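Local coordinates for xanthomonas outer protein D (Xanthomonas euvesicatoria, PDB 2OIX) that acts as a type III secreted virulence factor whose catalytic fragment, here an inactive mutant, belongs to a cysteine protease that removes SUMO from its conjugates, at residues Leu5-Leu10 and Ala74-Leu79; Ala91-Ser96 and Gln103-Ala108. The protein carries 1 engineered substitution. One frame throughout, in Å; residues are numbered along the deposited sequence.

Interaction 1: Leu5-Leu10 and Ala74-Leu79; sequences LLDGHL and AHWSLL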
loop_
_atom_site.group_PDB
_atom_site.type_symbol
_atom_site.label_atom_id
_atom_site.label_comp_id
_atom_site.label_asym_id
_atom_site.label_seq_id
_atom_site.Cartn_x
_atom_site.Cartn_y
_atom_site.Cartn_z
ATOM N N LEU A 5 -9.767 -7.980 8.104
ATOM C CA LEU A 5 -8.435 -8.495 7.803
ATOM C C LEU A 5 -7.409 -7.998 8.820
ATOM O O LEU A 5 -7.444 -6.831 9.208
ATOM C CB LEU A 5 -7.999 -8.083 6.386
ATOM C CG LEU A 5 -8.755 -8.664 5.185
ATOM C CD1 LEU A 5 -7.943 -8.414 3.896
ATOM C CD2 LEU A 5 -9.119 -10.134 5.309
ATOM N N LEU A 6 -6.523 -8.898 9.260
ATOM C CA LEU A 6 -5.396 -8.567 10.158
ATOM C C LEU A 6 -4.118 -8.329 9.342
ATOM O O LEU A 6 -4.093 -8.629 8.154
ATOM C CB LEU A 6 -5.162 -9.711 11.143
ATOM C CG LEU A 6 -6.379 -10.222 11.928
ATOM C CD1 LEU A 6 -5.974 -11.311 12.926
ATOM C CD2 LEU A 6 -7.086 -9.110 12.661
ATOM N N ASP A 7 -3.075 -7.817 9.980
ATOM C CA ASP A 7 -1.773 -7.588 9.325
ATOM C C ASP A 7 -1.321 -8.857 8.584
ATOM O O ASP A 7 -0.828 -8.766 7.467
ATOM C CB ASP A 7 -0.701 -7.219 10.362
ATOM C CG ASP A 7 -0.974 -5.878 11.059
ATOM O OD1 ASP A 7 -0.643 -4.797 10.496
ATOM O OD2 ASP A 7 -1.493 -5.914 12.207
ATOM N N GLY A 8 -1.460 -10.016 9.259
ATOM C CA GLY A 8 -1.101 -11.334 8.715
ATOM C C GLY A 8 -1.826 -11.767 7.448
ATOM O O GLY A 8 -1.267 -12.487 6.624
ATOM N N HIS A 9 -3.078 -11.359 7.288
ATOM C CA HIS A 9 -3.808 -11.640 6.058
ATOM C C HIS A 9 -3.292 -10.842 4.898
ATOM O O HIS A 9 -3.184 -11.371 3.793
ATOM C CB HIS A 9 -5.263 -11.301 6.243
ATOM C CG HIS A 9 -5.949 -12.175 7.237
ATOM N ND1 HIS A 9 -6.405 -11.701 8.448
ATOM C CD2 HIS A 9 -6.260 -13.495 7.208
ATOM C CE1 HIS A 9 -6.988 -12.685 9.114
ATOM N NE2 HIS A 9 -6.888 -13.787 8.395
ATOM N N LEU A 10 -3.020 -9.562 5.147
ATOM C CA LEU A 10 -2.473 -8.683 4.118
ATOM C C LEU A 10 -1.107 -9.212 3.697
ATOM O O LEU A 10 -0.851 -9.375 2.508
ATOM C CB LEU A 10 -2.384 -7.233 4.623
ATOM C CG LEU A 10 -3.606 -6.323 4.344
ATOM C CD1 LEU A 10 -4.647 -6.650 5.304
ATOM C CD2 LEU A 10 -3.193 -4.848 4.595
ATOM N N ALA A 74 -9.444 -0.688 13.443
ATOM C CA ALA A 74 -10.350 0.374 13.026
ATOM C C ALA A 74 -10.523 0.451 11.504
ATOM O O ALA A 74 -11.657 0.473 11.007
ATOM C CB ALA A 74 -9.897 1.751 13.607
ATOM N N HIS A 75 -9.420 0.481 10.759
ATOM C CA HIS A 75 -9.509 0.822 9.342
ATOM C C HIS A 75 -8.203 0.530 8.619
ATOM O O HIS A 75 -7.165 0.459 9.267
ATOM C CB HIS A 75 -9.872 2.314 9.217
ATOM C CG HIS A 75 -10.163 2.766 7.822
ATOM N ND1 HIS A 75 -10.999 2.081 6.971
ATOM C CD2 HIS A 75 -9.750 3.863 7.136
ATOM C CE1 HIS A 75 -11.086 2.732 5.826
ATOM N NE2 HIS A 75 -10.339 3.818 5.902
ATOM N N TRP A 76 -8.279 0.307 7.301
ATOM C CA TRP A 76 -7.096 0.188 6.428
ATOM C C TRP A 76 -7.163 1.190 5.261
ATOM O O TRP A 76 -8.222 1.412 4.684
ATOM C CB TRP A 76 -7.015 -1.166 5.746
ATOM C CG TRP A 76 -6.648 -2.342 6.622
ATOM C CD1 TRP A 76 -7.504 -3.263 7.144
ATOM C CD2 TRP A 76 -5.345 -2.704 7.051
ATOM N NE1 TRP A 76 -6.809 -4.203 7.902
ATOM C CE2 TRP A 76 -5.474 -3.887 7.842
ATOM C CE3 TRP A 76 -4.062 -2.158 6.835
ATOM C CZ2 TRP A 76 -4.379 -4.526 8.411
ATOM C CZ3 TRP A 76 -2.954 -2.810 7.426
ATOM C CH2 TRP A 76 -3.130 -3.970 8.199
ATOM N N SER A 77 -6.012 1.705 4.845
ATOM C CA SER A 77 -5.946 2.414 3.577
ATOM C C SER A 77 -4.569 2.090 2.940
ATOM O O SER A 77 -3.758 1.322 3.506
ATOM C CB SER A 77 -6.140 3.893 3.797
ATOM O OG SER A 77 -5.068 4.349 4.601
ATOM N N LEU A 78 -4.315 2.679 1.779
ATOM C CA LEU A 78 -3.145 2.355 1.025
ATOM C C LEU A 78 -2.382 3.605 0.652
ATOM O O LEU A 78 -2.943 4.558 0.029
ATOM C CB LEU A 78 -3.524 1.653 -0.246
ATOM C CG LEU A 78 -2.380 1.330 -1.217
ATOM C CD1 LEU A 78 -1.320 0.416 -0.535
ATOM C CD2 LEU A 78 -2.923 0.732 -2.553
ATOM N N LEU A 79 -1.105 3.608 1.011
ATOM C CA LEU A 79 -0.238 4.667 0.551
ATOM C C LEU A 79 0.725 4.050 -0.483
ATOM O O LEU A 79 1.408 3.075 -0.187
ATOM C CB LEU A 79 0.600 5.235 1.721
ATOM C CG LEU A 79 1.494 6.339 1.283
ATOM C CD1 LEU A 79 0.611 7.552 0.799
ATOM C CD2 LEU A 79 2.491 6.715 2.406
#
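The backbones at L5 and W76 stay well apart, CA to CA 8.9 Å, and the indole of W76 spans the distance from strand 75-82 to the turn that leads into helix 7-20. Its NE1 donates to the carbonyl oxygen of L5 at 3.0 Å with an N-H...O angle of 160°. That oxygen lies in the indole plane, while NE1 stands above the carbonyl plane of L5, 43° out of it. Over one face comes L10: its CD2 sits 3.5 Å from the centroid of the six-membered ring, a CH-pi contact, and CD1 lies above the same face, 3.8 Å from CZ2 of W76. D7 works at the edge. Its CB heads away from the strand, but with CG beside the backbone N (chi1 -65°) the carboxylate swings back, bringing OD1 to 3.5 Å from CH2 of W76; that oxygen is hydrogen-bonded to S35. At the helix start, the N-H of N-cap residue L6 is taken by ND1 of H9, 2.9 Å away. Around this, L5 and W76 pack on L141 and V140 of helix 136-153, and L10 and D7 meet P68 and N70 of strand 64-71.

Interaction 2: Ala91-Ser96 and Gln103-Ala108; sequences AYHYDS and QQRYLA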
loop_
_atom_site.group_PDB
_atom_site.type_symbol
_atom_site.label_atom_id
_atom_site.label_comp_id
_atom_site.label_asym_id
_atom_site.label_seq_id
_atom_site.Cartn_x
_atom_site.Cartn_y
_atom_site.Cartn_z
ATOM N N ALA A 91 3.599 10.363 -4.399
ATOM C CA ALA A 91 2.964 9.561 -3.341
ATOM C C ALA A 91 1.450 9.712 -3.460
ATOM O O ALA A 91 0.945 10.830 -3.772
ATOM C CB ALA A 91 3.505 10.037 -1.969
ATOM N N TYR A 92 0.709 8.597 -3.289
ATOM C CA TYR A 92 -0.702 8.516 -3.559
ATOM C C TYR A 92 -1.381 7.807 -2.391
ATOM O O TYR A 92 -0.945 6.718 -1.985
ATOM C CB TYR A 92 -0.972 7.652 -4.797
ATOM C CG TYR A 92 -0.168 8.120 -6.013
ATOM C CD1 TYR A 92 -0.692 9.109 -6.893
ATOM C CD2 TYR A 92 1.092 7.560 -6.305
ATOM C CE1 TYR A 92 0.071 9.558 -8.028
ATOM C CE2 TYR A 92 1.869 8.010 -7.461
ATOM C CZ TYR A 92 1.330 9.014 -8.270
ATOM O OH TYR A 92 1.998 9.416 -9.361
ATOM N N HIS A 93 -2.395 8.446 -1.821
ATOM C CA HIS A 93 -3.174 7.820 -0.740
ATOM C C HIS A 93 -4.599 7.476 -1.151
ATOM O O HIS A 93 -5.340 8.353 -1.642
ATOM C CB HIS A 93 -3.126 8.739 0.513
ATOM C CG HIS A 93 -3.779 8.126 1.723
ATOM N ND1 HIS A 93 -4.768 8.761 2.445
ATOM C CD2 HIS A 93 -3.570 6.936 2.345
ATOM C CE1 HIS A 93 -5.172 7.978 3.433
ATOM N NE2 HIS A 93 -4.472 6.856 3.385
ATOM N N TYR A 94 -4.987 6.210 -0.953
ATOM C CA TYR A 94 -6.312 5.675 -1.306
ATOM C C TYR A 94 -7.015 5.249 -0.015
ATOM O O TYR A 94 -6.517 4.389 0.736
ATOM C CB TYR A 94 -6.212 4.486 -2.266
ATOM C CG TYR A 94 -5.354 4.728 -3.544
ATOM C CD1 TYR A 94 -5.964 5.140 -4.720
ATOM C CD2 TYR A 94 -3.987 4.454 -3.580
ATOM C CE1 TYR A 94 -5.249 5.338 -5.904
ATOM C CE2 TYR A 94 -3.220 4.649 -4.769
ATOM C CZ TYR A 94 -3.888 5.080 -5.943
ATOM O OH TYR A 94 -3.198 5.281 -7.113
ATOM N N ASP A 95 -8.125 5.908 0.255
ATOM C CA ASP A 95 -8.947 5.582 1.423
ATOM C C ASP A 95 -10.379 5.310 0.987
ATOM O O ASP A 95 -11.013 6.150 0.356
ATOM C CB ASP A 95 -8.851 6.747 2.423
ATOM C CG ASP A 95 -9.585 6.465 3.745
ATOM O OD1 ASP A 95 -9.355 7.215 4.717
ATOM O OD2 ASP A 95 -10.413 5.528 3.826
ATOM N N SER A 96 -10.908 4.142 1.323
ATOM C CA SER A 96 -12.145 3.745 0.799
ATOM C C SER A 96 -13.299 4.173 1.715
ATOM O O SER A 96 -14.502 3.888 1.424
ATOM C CB SER A 96 -12.098 2.240 0.656
ATOM O OG SER A 96 -11.896 1.616 1.914
ATOM N N GLN A 103 -7.787 10.847 11.389
ATOM C CA GLN A 103 -6.715 9.945 11.821
ATOM C C GLN A 103 -6.042 9.209 10.659
ATOM O O GLN A 103 -4.815 9.126 10.624
ATOM C CB GLN A 103 -7.083 8.976 12.972
ATOM C CG GLN A 103 -5.770 8.415 13.627
ATOM C CD GLN A 103 -5.939 7.472 14.808
ATOM O OE1 GLN A 103 -6.898 7.575 15.584
ATOM N NE2 GLN A 103 -4.993 6.525 14.948
ATOM N N GLN A 104 -6.826 8.719 9.708
ATOM C CA GLN A 104 -6.262 7.875 8.625
ATOM C C GLN A 104 -5.221 8.599 7.758
ATOM O O GLN A 104 -4.111 8.082 7.530
ATOM C CB GLN A 104 -7.398 7.292 7.758
ATOM C CG GLN A 104 -6.890 6.099 6.911
ATOM C CD GLN A 104 -6.654 4.811 7.740
ATOM O OE1 GLN A 104 -7.092 4.707 8.871
ATOM N NE2 GLN A 104 -6.021 3.826 7.140
ATOM N N ARG A 105 -5.554 9.815 7.307
ATOM C CA ARG A 105 -4.609 10.561 6.502
ATOM C C ARG A 105 -3.403 10.993 7.348
ATOM O O ARG A 105 -2.297 11.025 6.843
ATOM C CB ARG A 105 -5.278 11.755 5.826
ATOM C CG ARG A 105 -4.344 12.639 5.048
ATOM C CD ARG A 105 -3.651 11.971 3.857
ATOM N NE ARG A 105 -2.603 12.870 3.374
ATOM C CZ ARG A 105 -2.647 13.580 2.246
ATOM N NH1 ARG A 105 -3.671 13.489 1.401
ATOM N NH2 ARG A 105 -1.640 14.373 1.957
ATOM N N TYR A 106 -3.626 11.278 8.632
ATOM C CA TYR A 106 -2.530 11.522 9.568
ATOM C C TYR A 106 -1.510 10.371 9.604
ATOM O O TYR A 106 -0.308 10.597 9.513
ATOM C CB TYR A 106 -3.095 11.786 10.960
ATOM C CG TYR A 106 -2.031 11.931 12.019
ATOM C CD1 TYR A 106 -1.161 13.022 12.005
ATOM C CD2 TYR A 106 -1.908 10.990 13.038
ATOM C CE1 TYR A 106 -0.181 13.185 12.982
ATOM C CE2 TYR A 106 -0.924 11.140 14.028
ATOM C CZ TYR A 106 -0.065 12.236 13.975
ATOM O OH TYR A 106 0.891 12.396 14.950
ATOM N N LEU A 107 -2.001 9.144 9.755
ATOM C CA LEU A 107 -1.152 7.953 9.746
ATOM C C LEU A 107 -0.380 7.878 8.412
ATOM O O LEU A 107 0.819 7.680 8.445
ATOM C CB LEU A 107 -1.987 6.672 9.971
ATOM C CG LEU A 107 -2.659 6.512 11.349
ATOM C CD1 LEU A 107 -3.576 5.289 11.391
ATOM C CD2 LEU A 107 -1.572 6.396 12.412
ATOM N N ALA A 108 -1.061 8.051 7.265
ATOM C CA ALA A 108 -0.356 8.108 5.943
ATOM C C ALA A 108 0.720 9.231 5.864
ATOM O O ALA A 108 1.799 9.060 5.264
ATOM C CB ALA A 108 -1.369 8.260 4.804
#
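H93 from the strand and Q104 from the helix both reach the hydroxyl of S77, each hydrogen-bonding its OG through its own NE2. They belong to a beta-alpha-beta unit made of strand 90-94, helix 102-114 and strand 123-125, in which the helix covers one side of the sheet. The strand and helix segments run nearly antiparallel, at 153°, with their axes 10.0 Å apart at closest approach. H93 contributes the largest share of the buried surface here. Its CG is anti to the backbone N (chi1 -174°), which extends the imidazole toward the helix, and the CB of A108 settles over one ring face, 3.7 Å from the centroid. R105 runs alongside H93, the two side chains pointing opposite ways, with its CD 3.7 Å from ND1 of H93, and carries its guanidinium on to salt bridges with D109 and E124, which probably offset the positive charge next to the imidazole. Across from D95, the Q104 chain bends at chi2 (74°); its OE1 takes a hydrogen bond from NE2 of Q71, so both ends of the amide are held. The two carboxylate oxygens of D95 face different company: OD2 is hydrogen-bonded to H75 NE2 and to the backbone N of M97, whereas OD1 lies against the aliphatic part of Q104, 3.5 Å from CG and 3.6 Å from CB.

Overall arrangement
Interactions 1 and 2, with centres about 12 Å apart, lie on opposite sides of neighbouring strands 75-82 and 90-94. W76 faces helix 7-20, while H75 and S77, on either side of it in sequence, turn toward interaction 2. Two hydrogen bonds bridge the contacts there: H75 NE2 to D95 OD2 at 2.7 Å, and S77 OG to Q104 NE2 at 2.8 Å. H75 also touches Q130 and A136, the engineered alanine in place of the catalytic cysteine. H75, D95 and the position of A136 correspond to the His-Asp-Cys triad as in other Ulp1-type proteases, and Q130 probably to the oxyanion-hole glutamine. The helix that begins at A136 is the one behind interaction 1, linking that contact to the active site.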